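Long-range contact in activator of Hsp90 ATPase homologue 1/2-like C-terminal domain-containing protein (Mycobacterium smegmatis, PDB 3UID), which probably acts as a type II toxin, being the structural homologue of a mycobacterial toxin involved in the hypoxic response, and has an SRPBCC-type fold: residues T4-T16 with A131-I145. Numbering follows the deposited sequence.
Sequences TDVKHDLDTLTLT and ASAEALQQVLDMGVI
Leu15, on the second strand of the N-terminal hairpin, sends its CD2 methyl to the place where helix 133-141 gives way to helix 144-158. There CD2 meets Val144 CG1 tip to tip at 3.7 Å, with Leu140 CD2 and Ile145 CG1 also in contact. Leu15 CG lies anti to the backbone N (chi1 171°), which carries the branch out from the sheet to this junction. One turn before Leu140, Leu136 shares its CD2 methyl, 3.8 Å from Leu13 C and 3.4 Å from His8 NE2. The imidazole is met obliquely, with Leu140 CD1 3.9 Å from His8 ND1, while Leu10 CD2, of the same hairpin, sits over one face near its rim. Leu13, in the G1 bulge opposite Asp9, straddles the start of the helix, where Ser132 OG caps Ala135 N; Leu13 CD2 lies 3.7 Å from Ala133 N. Packing is thus close around the buried Leu15 and Leu136. At the Val6 end of strand 3-9 it thins to exposed Val6 CG1 against Ile145 CD1 at 4.0 Å. On the helix's exposed side, Gln137 NE2 bonds Asp141 OD1 from above the carboxylate plane. Sharing no hydrogen bond, the two segments meet through apolar side chains and the His8 ring, which seat the C-terminal helical region on the hairpin ending one side of this Bet v 1-like domain's antiparallel sheet.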
loop_
_atom_site.group_PDB
_atom_site.type_symbol
_atom_site.label_atom_id
_atom_site.label_comp_id
_atom_site.label_asym_id
_atom_site.label_seq_id
_atom_site.Cartn_x
_atom_site.Cartn_y
_atom_site.Cartn_z
ATOM N N THR A 4 -4.580 -13.417 0.862
ATOM C CA THR A 4 -4.785 -14.734 0.265
ATOM C C THR A 4 -3.544 -15.313 -0.422
ATOM O O THR A 4 -3.467 -16.535 -0.631
ATOM C CB THR A 4 -5.972 -14.751 -0.723
ATOM O OG1 THR A 4 -5.720 -13.841 -1.800
ATOM C CG2 THR A 4 -7.273 -14.359 -0.018
ATOM N N ASP A 5 -2.580 -14.450 -0.773
ATOM C CA ASP A 5 -1.332 -14.909 -1.381
ATOM C C ASP A 5 -0.260 -13.846 -1.277
ATOM O O ASP A 5 -0.548 -12.661 -1.354
ATOM C CB ASP A 5 -1.531 -15.250 -2.859
ATOM C CG ASP A 5 -0.370 -16.047 -3.438
ATOM O OD1 ASP A 5 -0.255 -17.248 -3.133
ATOM O OD2 ASP A 5 0.423 -15.476 -4.202
ATOM N N VAL A 6 0.975 -14.301 -1.102
ATOM C CA VAL A 6 2.149 -13.461 -1.191
ATOM C C VAL A 6 3.127 -14.175 -2.108
ATOM O O VAL A 6 3.425 -15.353 -1.903
ATOM C CB VAL A 6 2.792 -13.287 0.192
ATOM C CG1 VAL A 6 4.119 -12.538 0.070
ATOM C CG2 VAL A 6 1.826 -12.561 1.127
ATOM N N LYS A 7 3.611 -13.476 -3.134
ATOM C CA LYS A 7 4.593 -14.070 -4.034
ATOM C C LYS A 7 5.729 -13.134 -4.412
ATOM O O LYS A 7 5.508 -12.052 -4.957
ATOM C CB LYS A 7 3.944 -14.614 -5.315
ATOM C CG LYS A 7 4.934 -15.428 -6.127
ATOM C CD LYS A 7 4.352 -16.011 -7.395
ATOM C CE LYS A 7 5.475 -16.619 -8.240
ATOM N NZ LYS A 7 4.993 -17.227 -9.508
ATOM N N HIS A 8 6.942 -13.571 -4.106
ATOM C CA HIS A 8 8.153 -12.924 -4.600
ATOM C C HIS A 8 8.574 -13.653 -5.855
ATOM O O HIS A 8 9.021 -14.797 -5.794
ATOM C CB HIS A 8 9.265 -13.008 -3.551
ATOM C CG HIS A 8 10.596 -12.501 -4.025
ATOM N ND1 HIS A 8 11.760 -12.719 -3.317
ATOM C CD2 HIS A 8 10.952 -11.799 -5.127
ATOM C CE1 HIS A 8 12.775 -12.174 -3.964
ATOM N NE2 HIS A 8 12.314 -11.615 -5.068
ATOM N N ASP A 9 8.431 -12.982 -6.989
ATOM C CA ASP A 9 8.801 -13.547 -8.271
ATOM C C ASP A 9 10.240 -13.130 -8.596
ATOM O O ASP A 9 10.504 -11.964 -8.904
ATOM C CB ASP A 9 7.800 -13.075 -9.337
ATOM C CG ASP A 9 7.966 -13.786 -10.665
ATOM O OD1 ASP A 9 9.103 -14.137 -11.026
ATOM O OD2 ASP A 9 6.941 -13.966 -11.364
ATOM N N LEU A 10 11.167 -14.081 -8.500
ATOM C CA LEU A 10 12.584 -13.795 -8.698
ATOM C C LEU A 10 12.861 -13.368 -10.136
ATOM O O LEU A 10 13.728 -12.535 -10.393
ATOM C CB LEU A 10 13.433 -15.026 -8.354
ATOM C CG LEU A 10 13.056 -15.795 -7.087
ATOM C CD1 LEU A 10 13.933 -17.045 -6.921
ATOM C CD2 LEU A 10 13.151 -14.898 -5.860
ATOM N N ASP A 11 12.120 -13.950 -11.074
ATOM C CA ASP A 11 12.317 -13.671 -12.485
ATOM C C ASP A 11 11.926 -12.255 -12.899
ATOM O O ASP A 11 12.473 -11.716 -13.857
ATOM C CB ASP A 11 11.546 -14.695 -13.323
ATOM C CG ASP A 11 12.039 -16.112 -13.106
ATOM O OD1 ASP A 11 13.261 -16.345 -13.251
ATOM O OD2 ASP A 11 11.210 -16.990 -12.779
ATOM N N THR A 12 10.985 -11.645 -12.179
ATOM C CA THR A 12 10.475 -10.336 -12.579
ATOM C C THR A 12 10.807 -9.223 -11.578
ATOM O O THR A 12 10.428 -8.062 -11.777
ATOM C CB THR A 12 8.948 -10.372 -12.782
ATOM O OG1 THR A 12 8.332 -10.992 -11.651
ATOM C CG2 THR A 12 8.597 -11.188 -14.019
ATOM N N LEU A 13 11.489 -9.592 -10.502
ATOM C CA LEU A 13 11.782 -8.655 -9.422
ATOM C C LEU A 13 10.494 -8.028 -8.896
ATOM O O LEU A 13 10.441 -6.829 -8.620
ATOM C CB LEU A 13 12.744 -7.565 -9.891
ATOM C CG LEU A 13 14.077 -8.060 -10.447
ATOM C CD1 LEU A 13 14.916 -6.883 -10.919
ATOM C CD2 LEU A 13 14.821 -8.890 -9.408
ATOM N N THR A 14 9.462 -8.851 -8.743
ATOM C CA THR A 14 8.185 -8.362 -8.234
ATOM C C THR A 14 7.812 -8.981 -6.901
ATOM O O THR A 14 8.145 -10.135 -6.620
ATOM C CB THR A 14 7.015 -8.588 -9.221
ATOM O OG1 THR A 14 6.925 -9.974 -9.576
ATOM C CG2 THR A 14 7.214 -7.752 -10.481
ATOM N N LEU A 15 7.145 -8.181 -6.077
ATOM C CA LEU A 15 6.463 -8.686 -4.889
ATOM C C LEU A 15 4.976 -8.412 -5.045
ATOM O O LEU A 15 4.555 -7.261 -5.151
ATOM C CB LEU A 15 7.000 -8.019 -3.619
ATOM C CG LEU A 15 6.209 -8.329 -2.349
ATOM C CD1 LEU A 15 6.311 -9.805 -1.991
ATOM C CD2 LEU A 15 6.701 -7.473 -1.197
ATOM N N THR A 16 4.188 -9.480 -5.108
ATOM C CA THR A 16 2.754 -9.370 -5.319
ATOM C C THR A 16 2.011 -9.888 -4.102
ATOM O O THR A 16 2.256 -11.006 -3.640
ATOM C CB THR A 16 2.322 -10.143 -6.579
ATOM O OG1 THR A 16 2.999 -9.596 -7.718
ATOM C CG2 THR A 16 0.835 -10.007 -6.795
ATOM N N ALA A 131 13.956 -2.355 -8.770
ATOM C CA ALA A 131 15.042 -2.083 -9.718
ATOM C C ALA A 131 16.063 -3.205 -9.788
ATOM O O ALA A 131 16.727 -3.389 -10.806
ATOM C CB ALA A 131 15.735 -0.787 -9.368
ATOM N N SER A 132 16.188 -3.945 -8.693
ATOM C CA SER A 132 17.177 -5.008 -8.590
ATOM C C SER A 132 16.842 -5.989 -7.477
ATOM O O SER A 132 16.053 -5.690 -6.571
ATOM C CB SER A 132 18.567 -4.427 -8.323
ATOM O OG SER A 132 18.625 -3.839 -7.034
ATOM N N ALA A 133 17.460 -7.160 -7.541
ATOM C CA ALA A 133 17.264 -8.163 -6.506
ATOM C C ALA A 133 17.719 -7.618 -5.155
ATOM O O ALA A 133 17.076 -7.853 -4.133
ATOM C CB ALA A 133 18.025 -9.427 -6.857
ATOM N N GLU A 134 18.828 -6.883 -5.160
ATOM C CA GLU A 134 19.359 -6.298 -3.931
ATOM C C GLU A 134 18.387 -5.296 -3.301
ATOM O O GLU A 134 18.166 -5.310 -2.087
ATOM C CB GLU A 134 20.724 -5.640 -4.175
ATOM C CG GLU A 134 21.054 -5.372 -5.644
ATOM C CD GLU A 134 21.562 -6.607 -6.379
ATOM O OE1 GLU A 134 20.841 -7.116 -7.257
ATOM O OE2 GLU A 134 22.689 -7.062 -6.090
ATOM N N ALA A 135 17.815 -4.423 -4.126
ATOM C CA ALA A 135 16.844 -3.457 -3.633
ATOM C C ALA A 135 15.638 -4.171 -3.023
ATOM O O ALA A 135 15.204 -3.860 -1.912
ATOM C CB ALA A 135 16.397 -2.536 -4.750
ATOM N N LEU A 136 15.092 -5.135 -3.755
ATOM C CA LEU A 136 13.925 -5.864 -3.280
ATOM C C LEU A 136 14.240 -6.569 -1.960
ATOM O O LEU A 136 13.441 -6.540 -1.027
ATOM C CB LEU A 136 13.466 -6.870 -4.339
ATOM C CG LEU A 136 12.218 -7.700 -4.014
ATOM C CD1 LEU A 136 11.187 -6.842 -3.293
ATOM C CD2 LEU A 136 11.633 -8.271 -5.296
ATOM N N GLN A 137 15.407 -7.197 -1.877
ATOM C CA GLN A 137 15.777 -7.910 -0.664
ATOM C C GLN A 137 15.828 -6.955 0.521
ATOM O O GLN A 137 15.383 -7.294 1.613
ATOM C CB GLN A 137 17.126 -8.614 -0.834
ATOM C CG GLN A 137 17.476 -9.523 0.330
ATOM C CD GLN A 137 16.375 -10.519 0.621
ATOM O OE1 GLN A 137 15.983 -11.302 -0.245
ATOM N NE2 GLN A 137 15.853 -10.482 1.841
ATOM N N GLN A 138 16.359 -5.758 0.304
ATOM C CA GLN A 138 16.495 -4.804 1.396
ATOM C C GLN A 138 15.126 -4.339 1.895
ATOM O O GLN A 138 14.925 -4.153 3.095
ATOM C CB GLN A 138 17.358 -3.611 0.987
ATOM C CG GLN A 138 17.691 -2.693 2.158
ATOM C CD GLN A 138 18.597 -1.543 1.771
ATOM O OE1 GLN A 138 19.376 -1.642 0.824
ATOM N NE2 GLN A 138 18.496 -0.437 2.502
ATOM N N VAL A 139 14.187 -4.160 0.971
ATOM C CA VAL A 139 12.840 -3.758 1.336
ATOM C C VAL A 139 12.101 -4.902 2.041
ATOM O O VAL A 139 11.354 -4.668 2.996
ATOM C CB VAL A 139 12.062 -3.253 0.101
ATOM C CG1 VAL A 139 10.610 -3.013 0.440
ATOM C CG2 VAL A 139 12.718 -1.982 -0.428
ATOM N N LEU A 140 12.323 -6.139 1.594
ATOM C CA LEU A 140 11.753 -7.294 2.296
ATOM C C LEU A 140 12.264 -7.342 3.734
ATOM O O LEU A 140 11.522 -7.659 4.663
ATOM C CB LEU A 140 12.068 -8.608 1.569
ATOM C CG LEU A 140 11.297 -8.907 0.281
ATOM C CD1 LEU A 140 11.988 -10.015 -0.515
ATOM C CD2 LEU A 140 9.841 -9.267 0.549
ATOM N N ASP A 141 13.532 -7.002 3.923
ATOM C CA ASP A 141 14.128 -7.080 5.247
ATOM C C ASP A 141 13.609 -5.996 6.189
ATOM O O ASP A 141 13.677 -6.143 7.414
ATOM C CB ASP A 141 15.651 -7.029 5.143
ATOM C CG ASP A 141 16.246 -8.333 4.630
ATOM O OD1 ASP A 141 15.510 -9.341 4.554
ATOM O OD2 ASP A 141 17.456 -8.352 4.316
ATOM N N MET A 142 13.089 -4.916 5.617
ATOM C CA MET A 142 12.517 -3.811 6.382
ATOM C C MET A 142 11.119 -4.123 6.904
ATOM O O MET A 142 10.553 -3.359 7.685
ATOM C CB MET A 142 12.465 -2.537 5.531
ATOM C CG MET A 142 13.826 -1.892 5.291
ATOM S SD MET A 142 13.741 -0.647 3.992
ATOM C CE MET A 142 12.192 0.151 4.404
ATOM N N GLY A 143 10.552 -5.231 6.442
ATOM C CA GLY A 143 9.248 -5.664 6.909
ATOM C C GLY A 143 8.076 -5.259 6.037
ATOM O O GLY A 143 6.949 -5.187 6.531
ATOM N N VAL A 144 8.325 -4.996 4.755
ATOM C CA VAL A 144 7.272 -4.546 3.850
ATOM C C VAL A 144 6.026 -5.445 3.889
ATOM O O VAL A 144 4.896 -4.951 3.877
ATOM C CB VAL A 144 7.780 -4.403 2.386
ATOM C CG1 VAL A 144 8.047 -5.764 1.764
ATOM C CG2 VAL A 144 6.774 -3.640 1.545
ATOM N N ILE A 145 6.224 -6.763 3.948
ATOM C CA ILE A 145 5.071 -7.664 3.894
ATOM C C ILE A 145 4.208 -7.565 5.163
ATOM O O ILE A 145 2.977 -7.614 5.085
ATOM C CB ILE A 145 5.474 -9.134 3.633
ATOM C CG1 ILE A 145 6.223 -9.260 2.302
ATOM C CG2 ILE A 145 4.222 -10.031 3.659
ATOM C CD1 ILE A 145 6.909 -10.609 2.107
#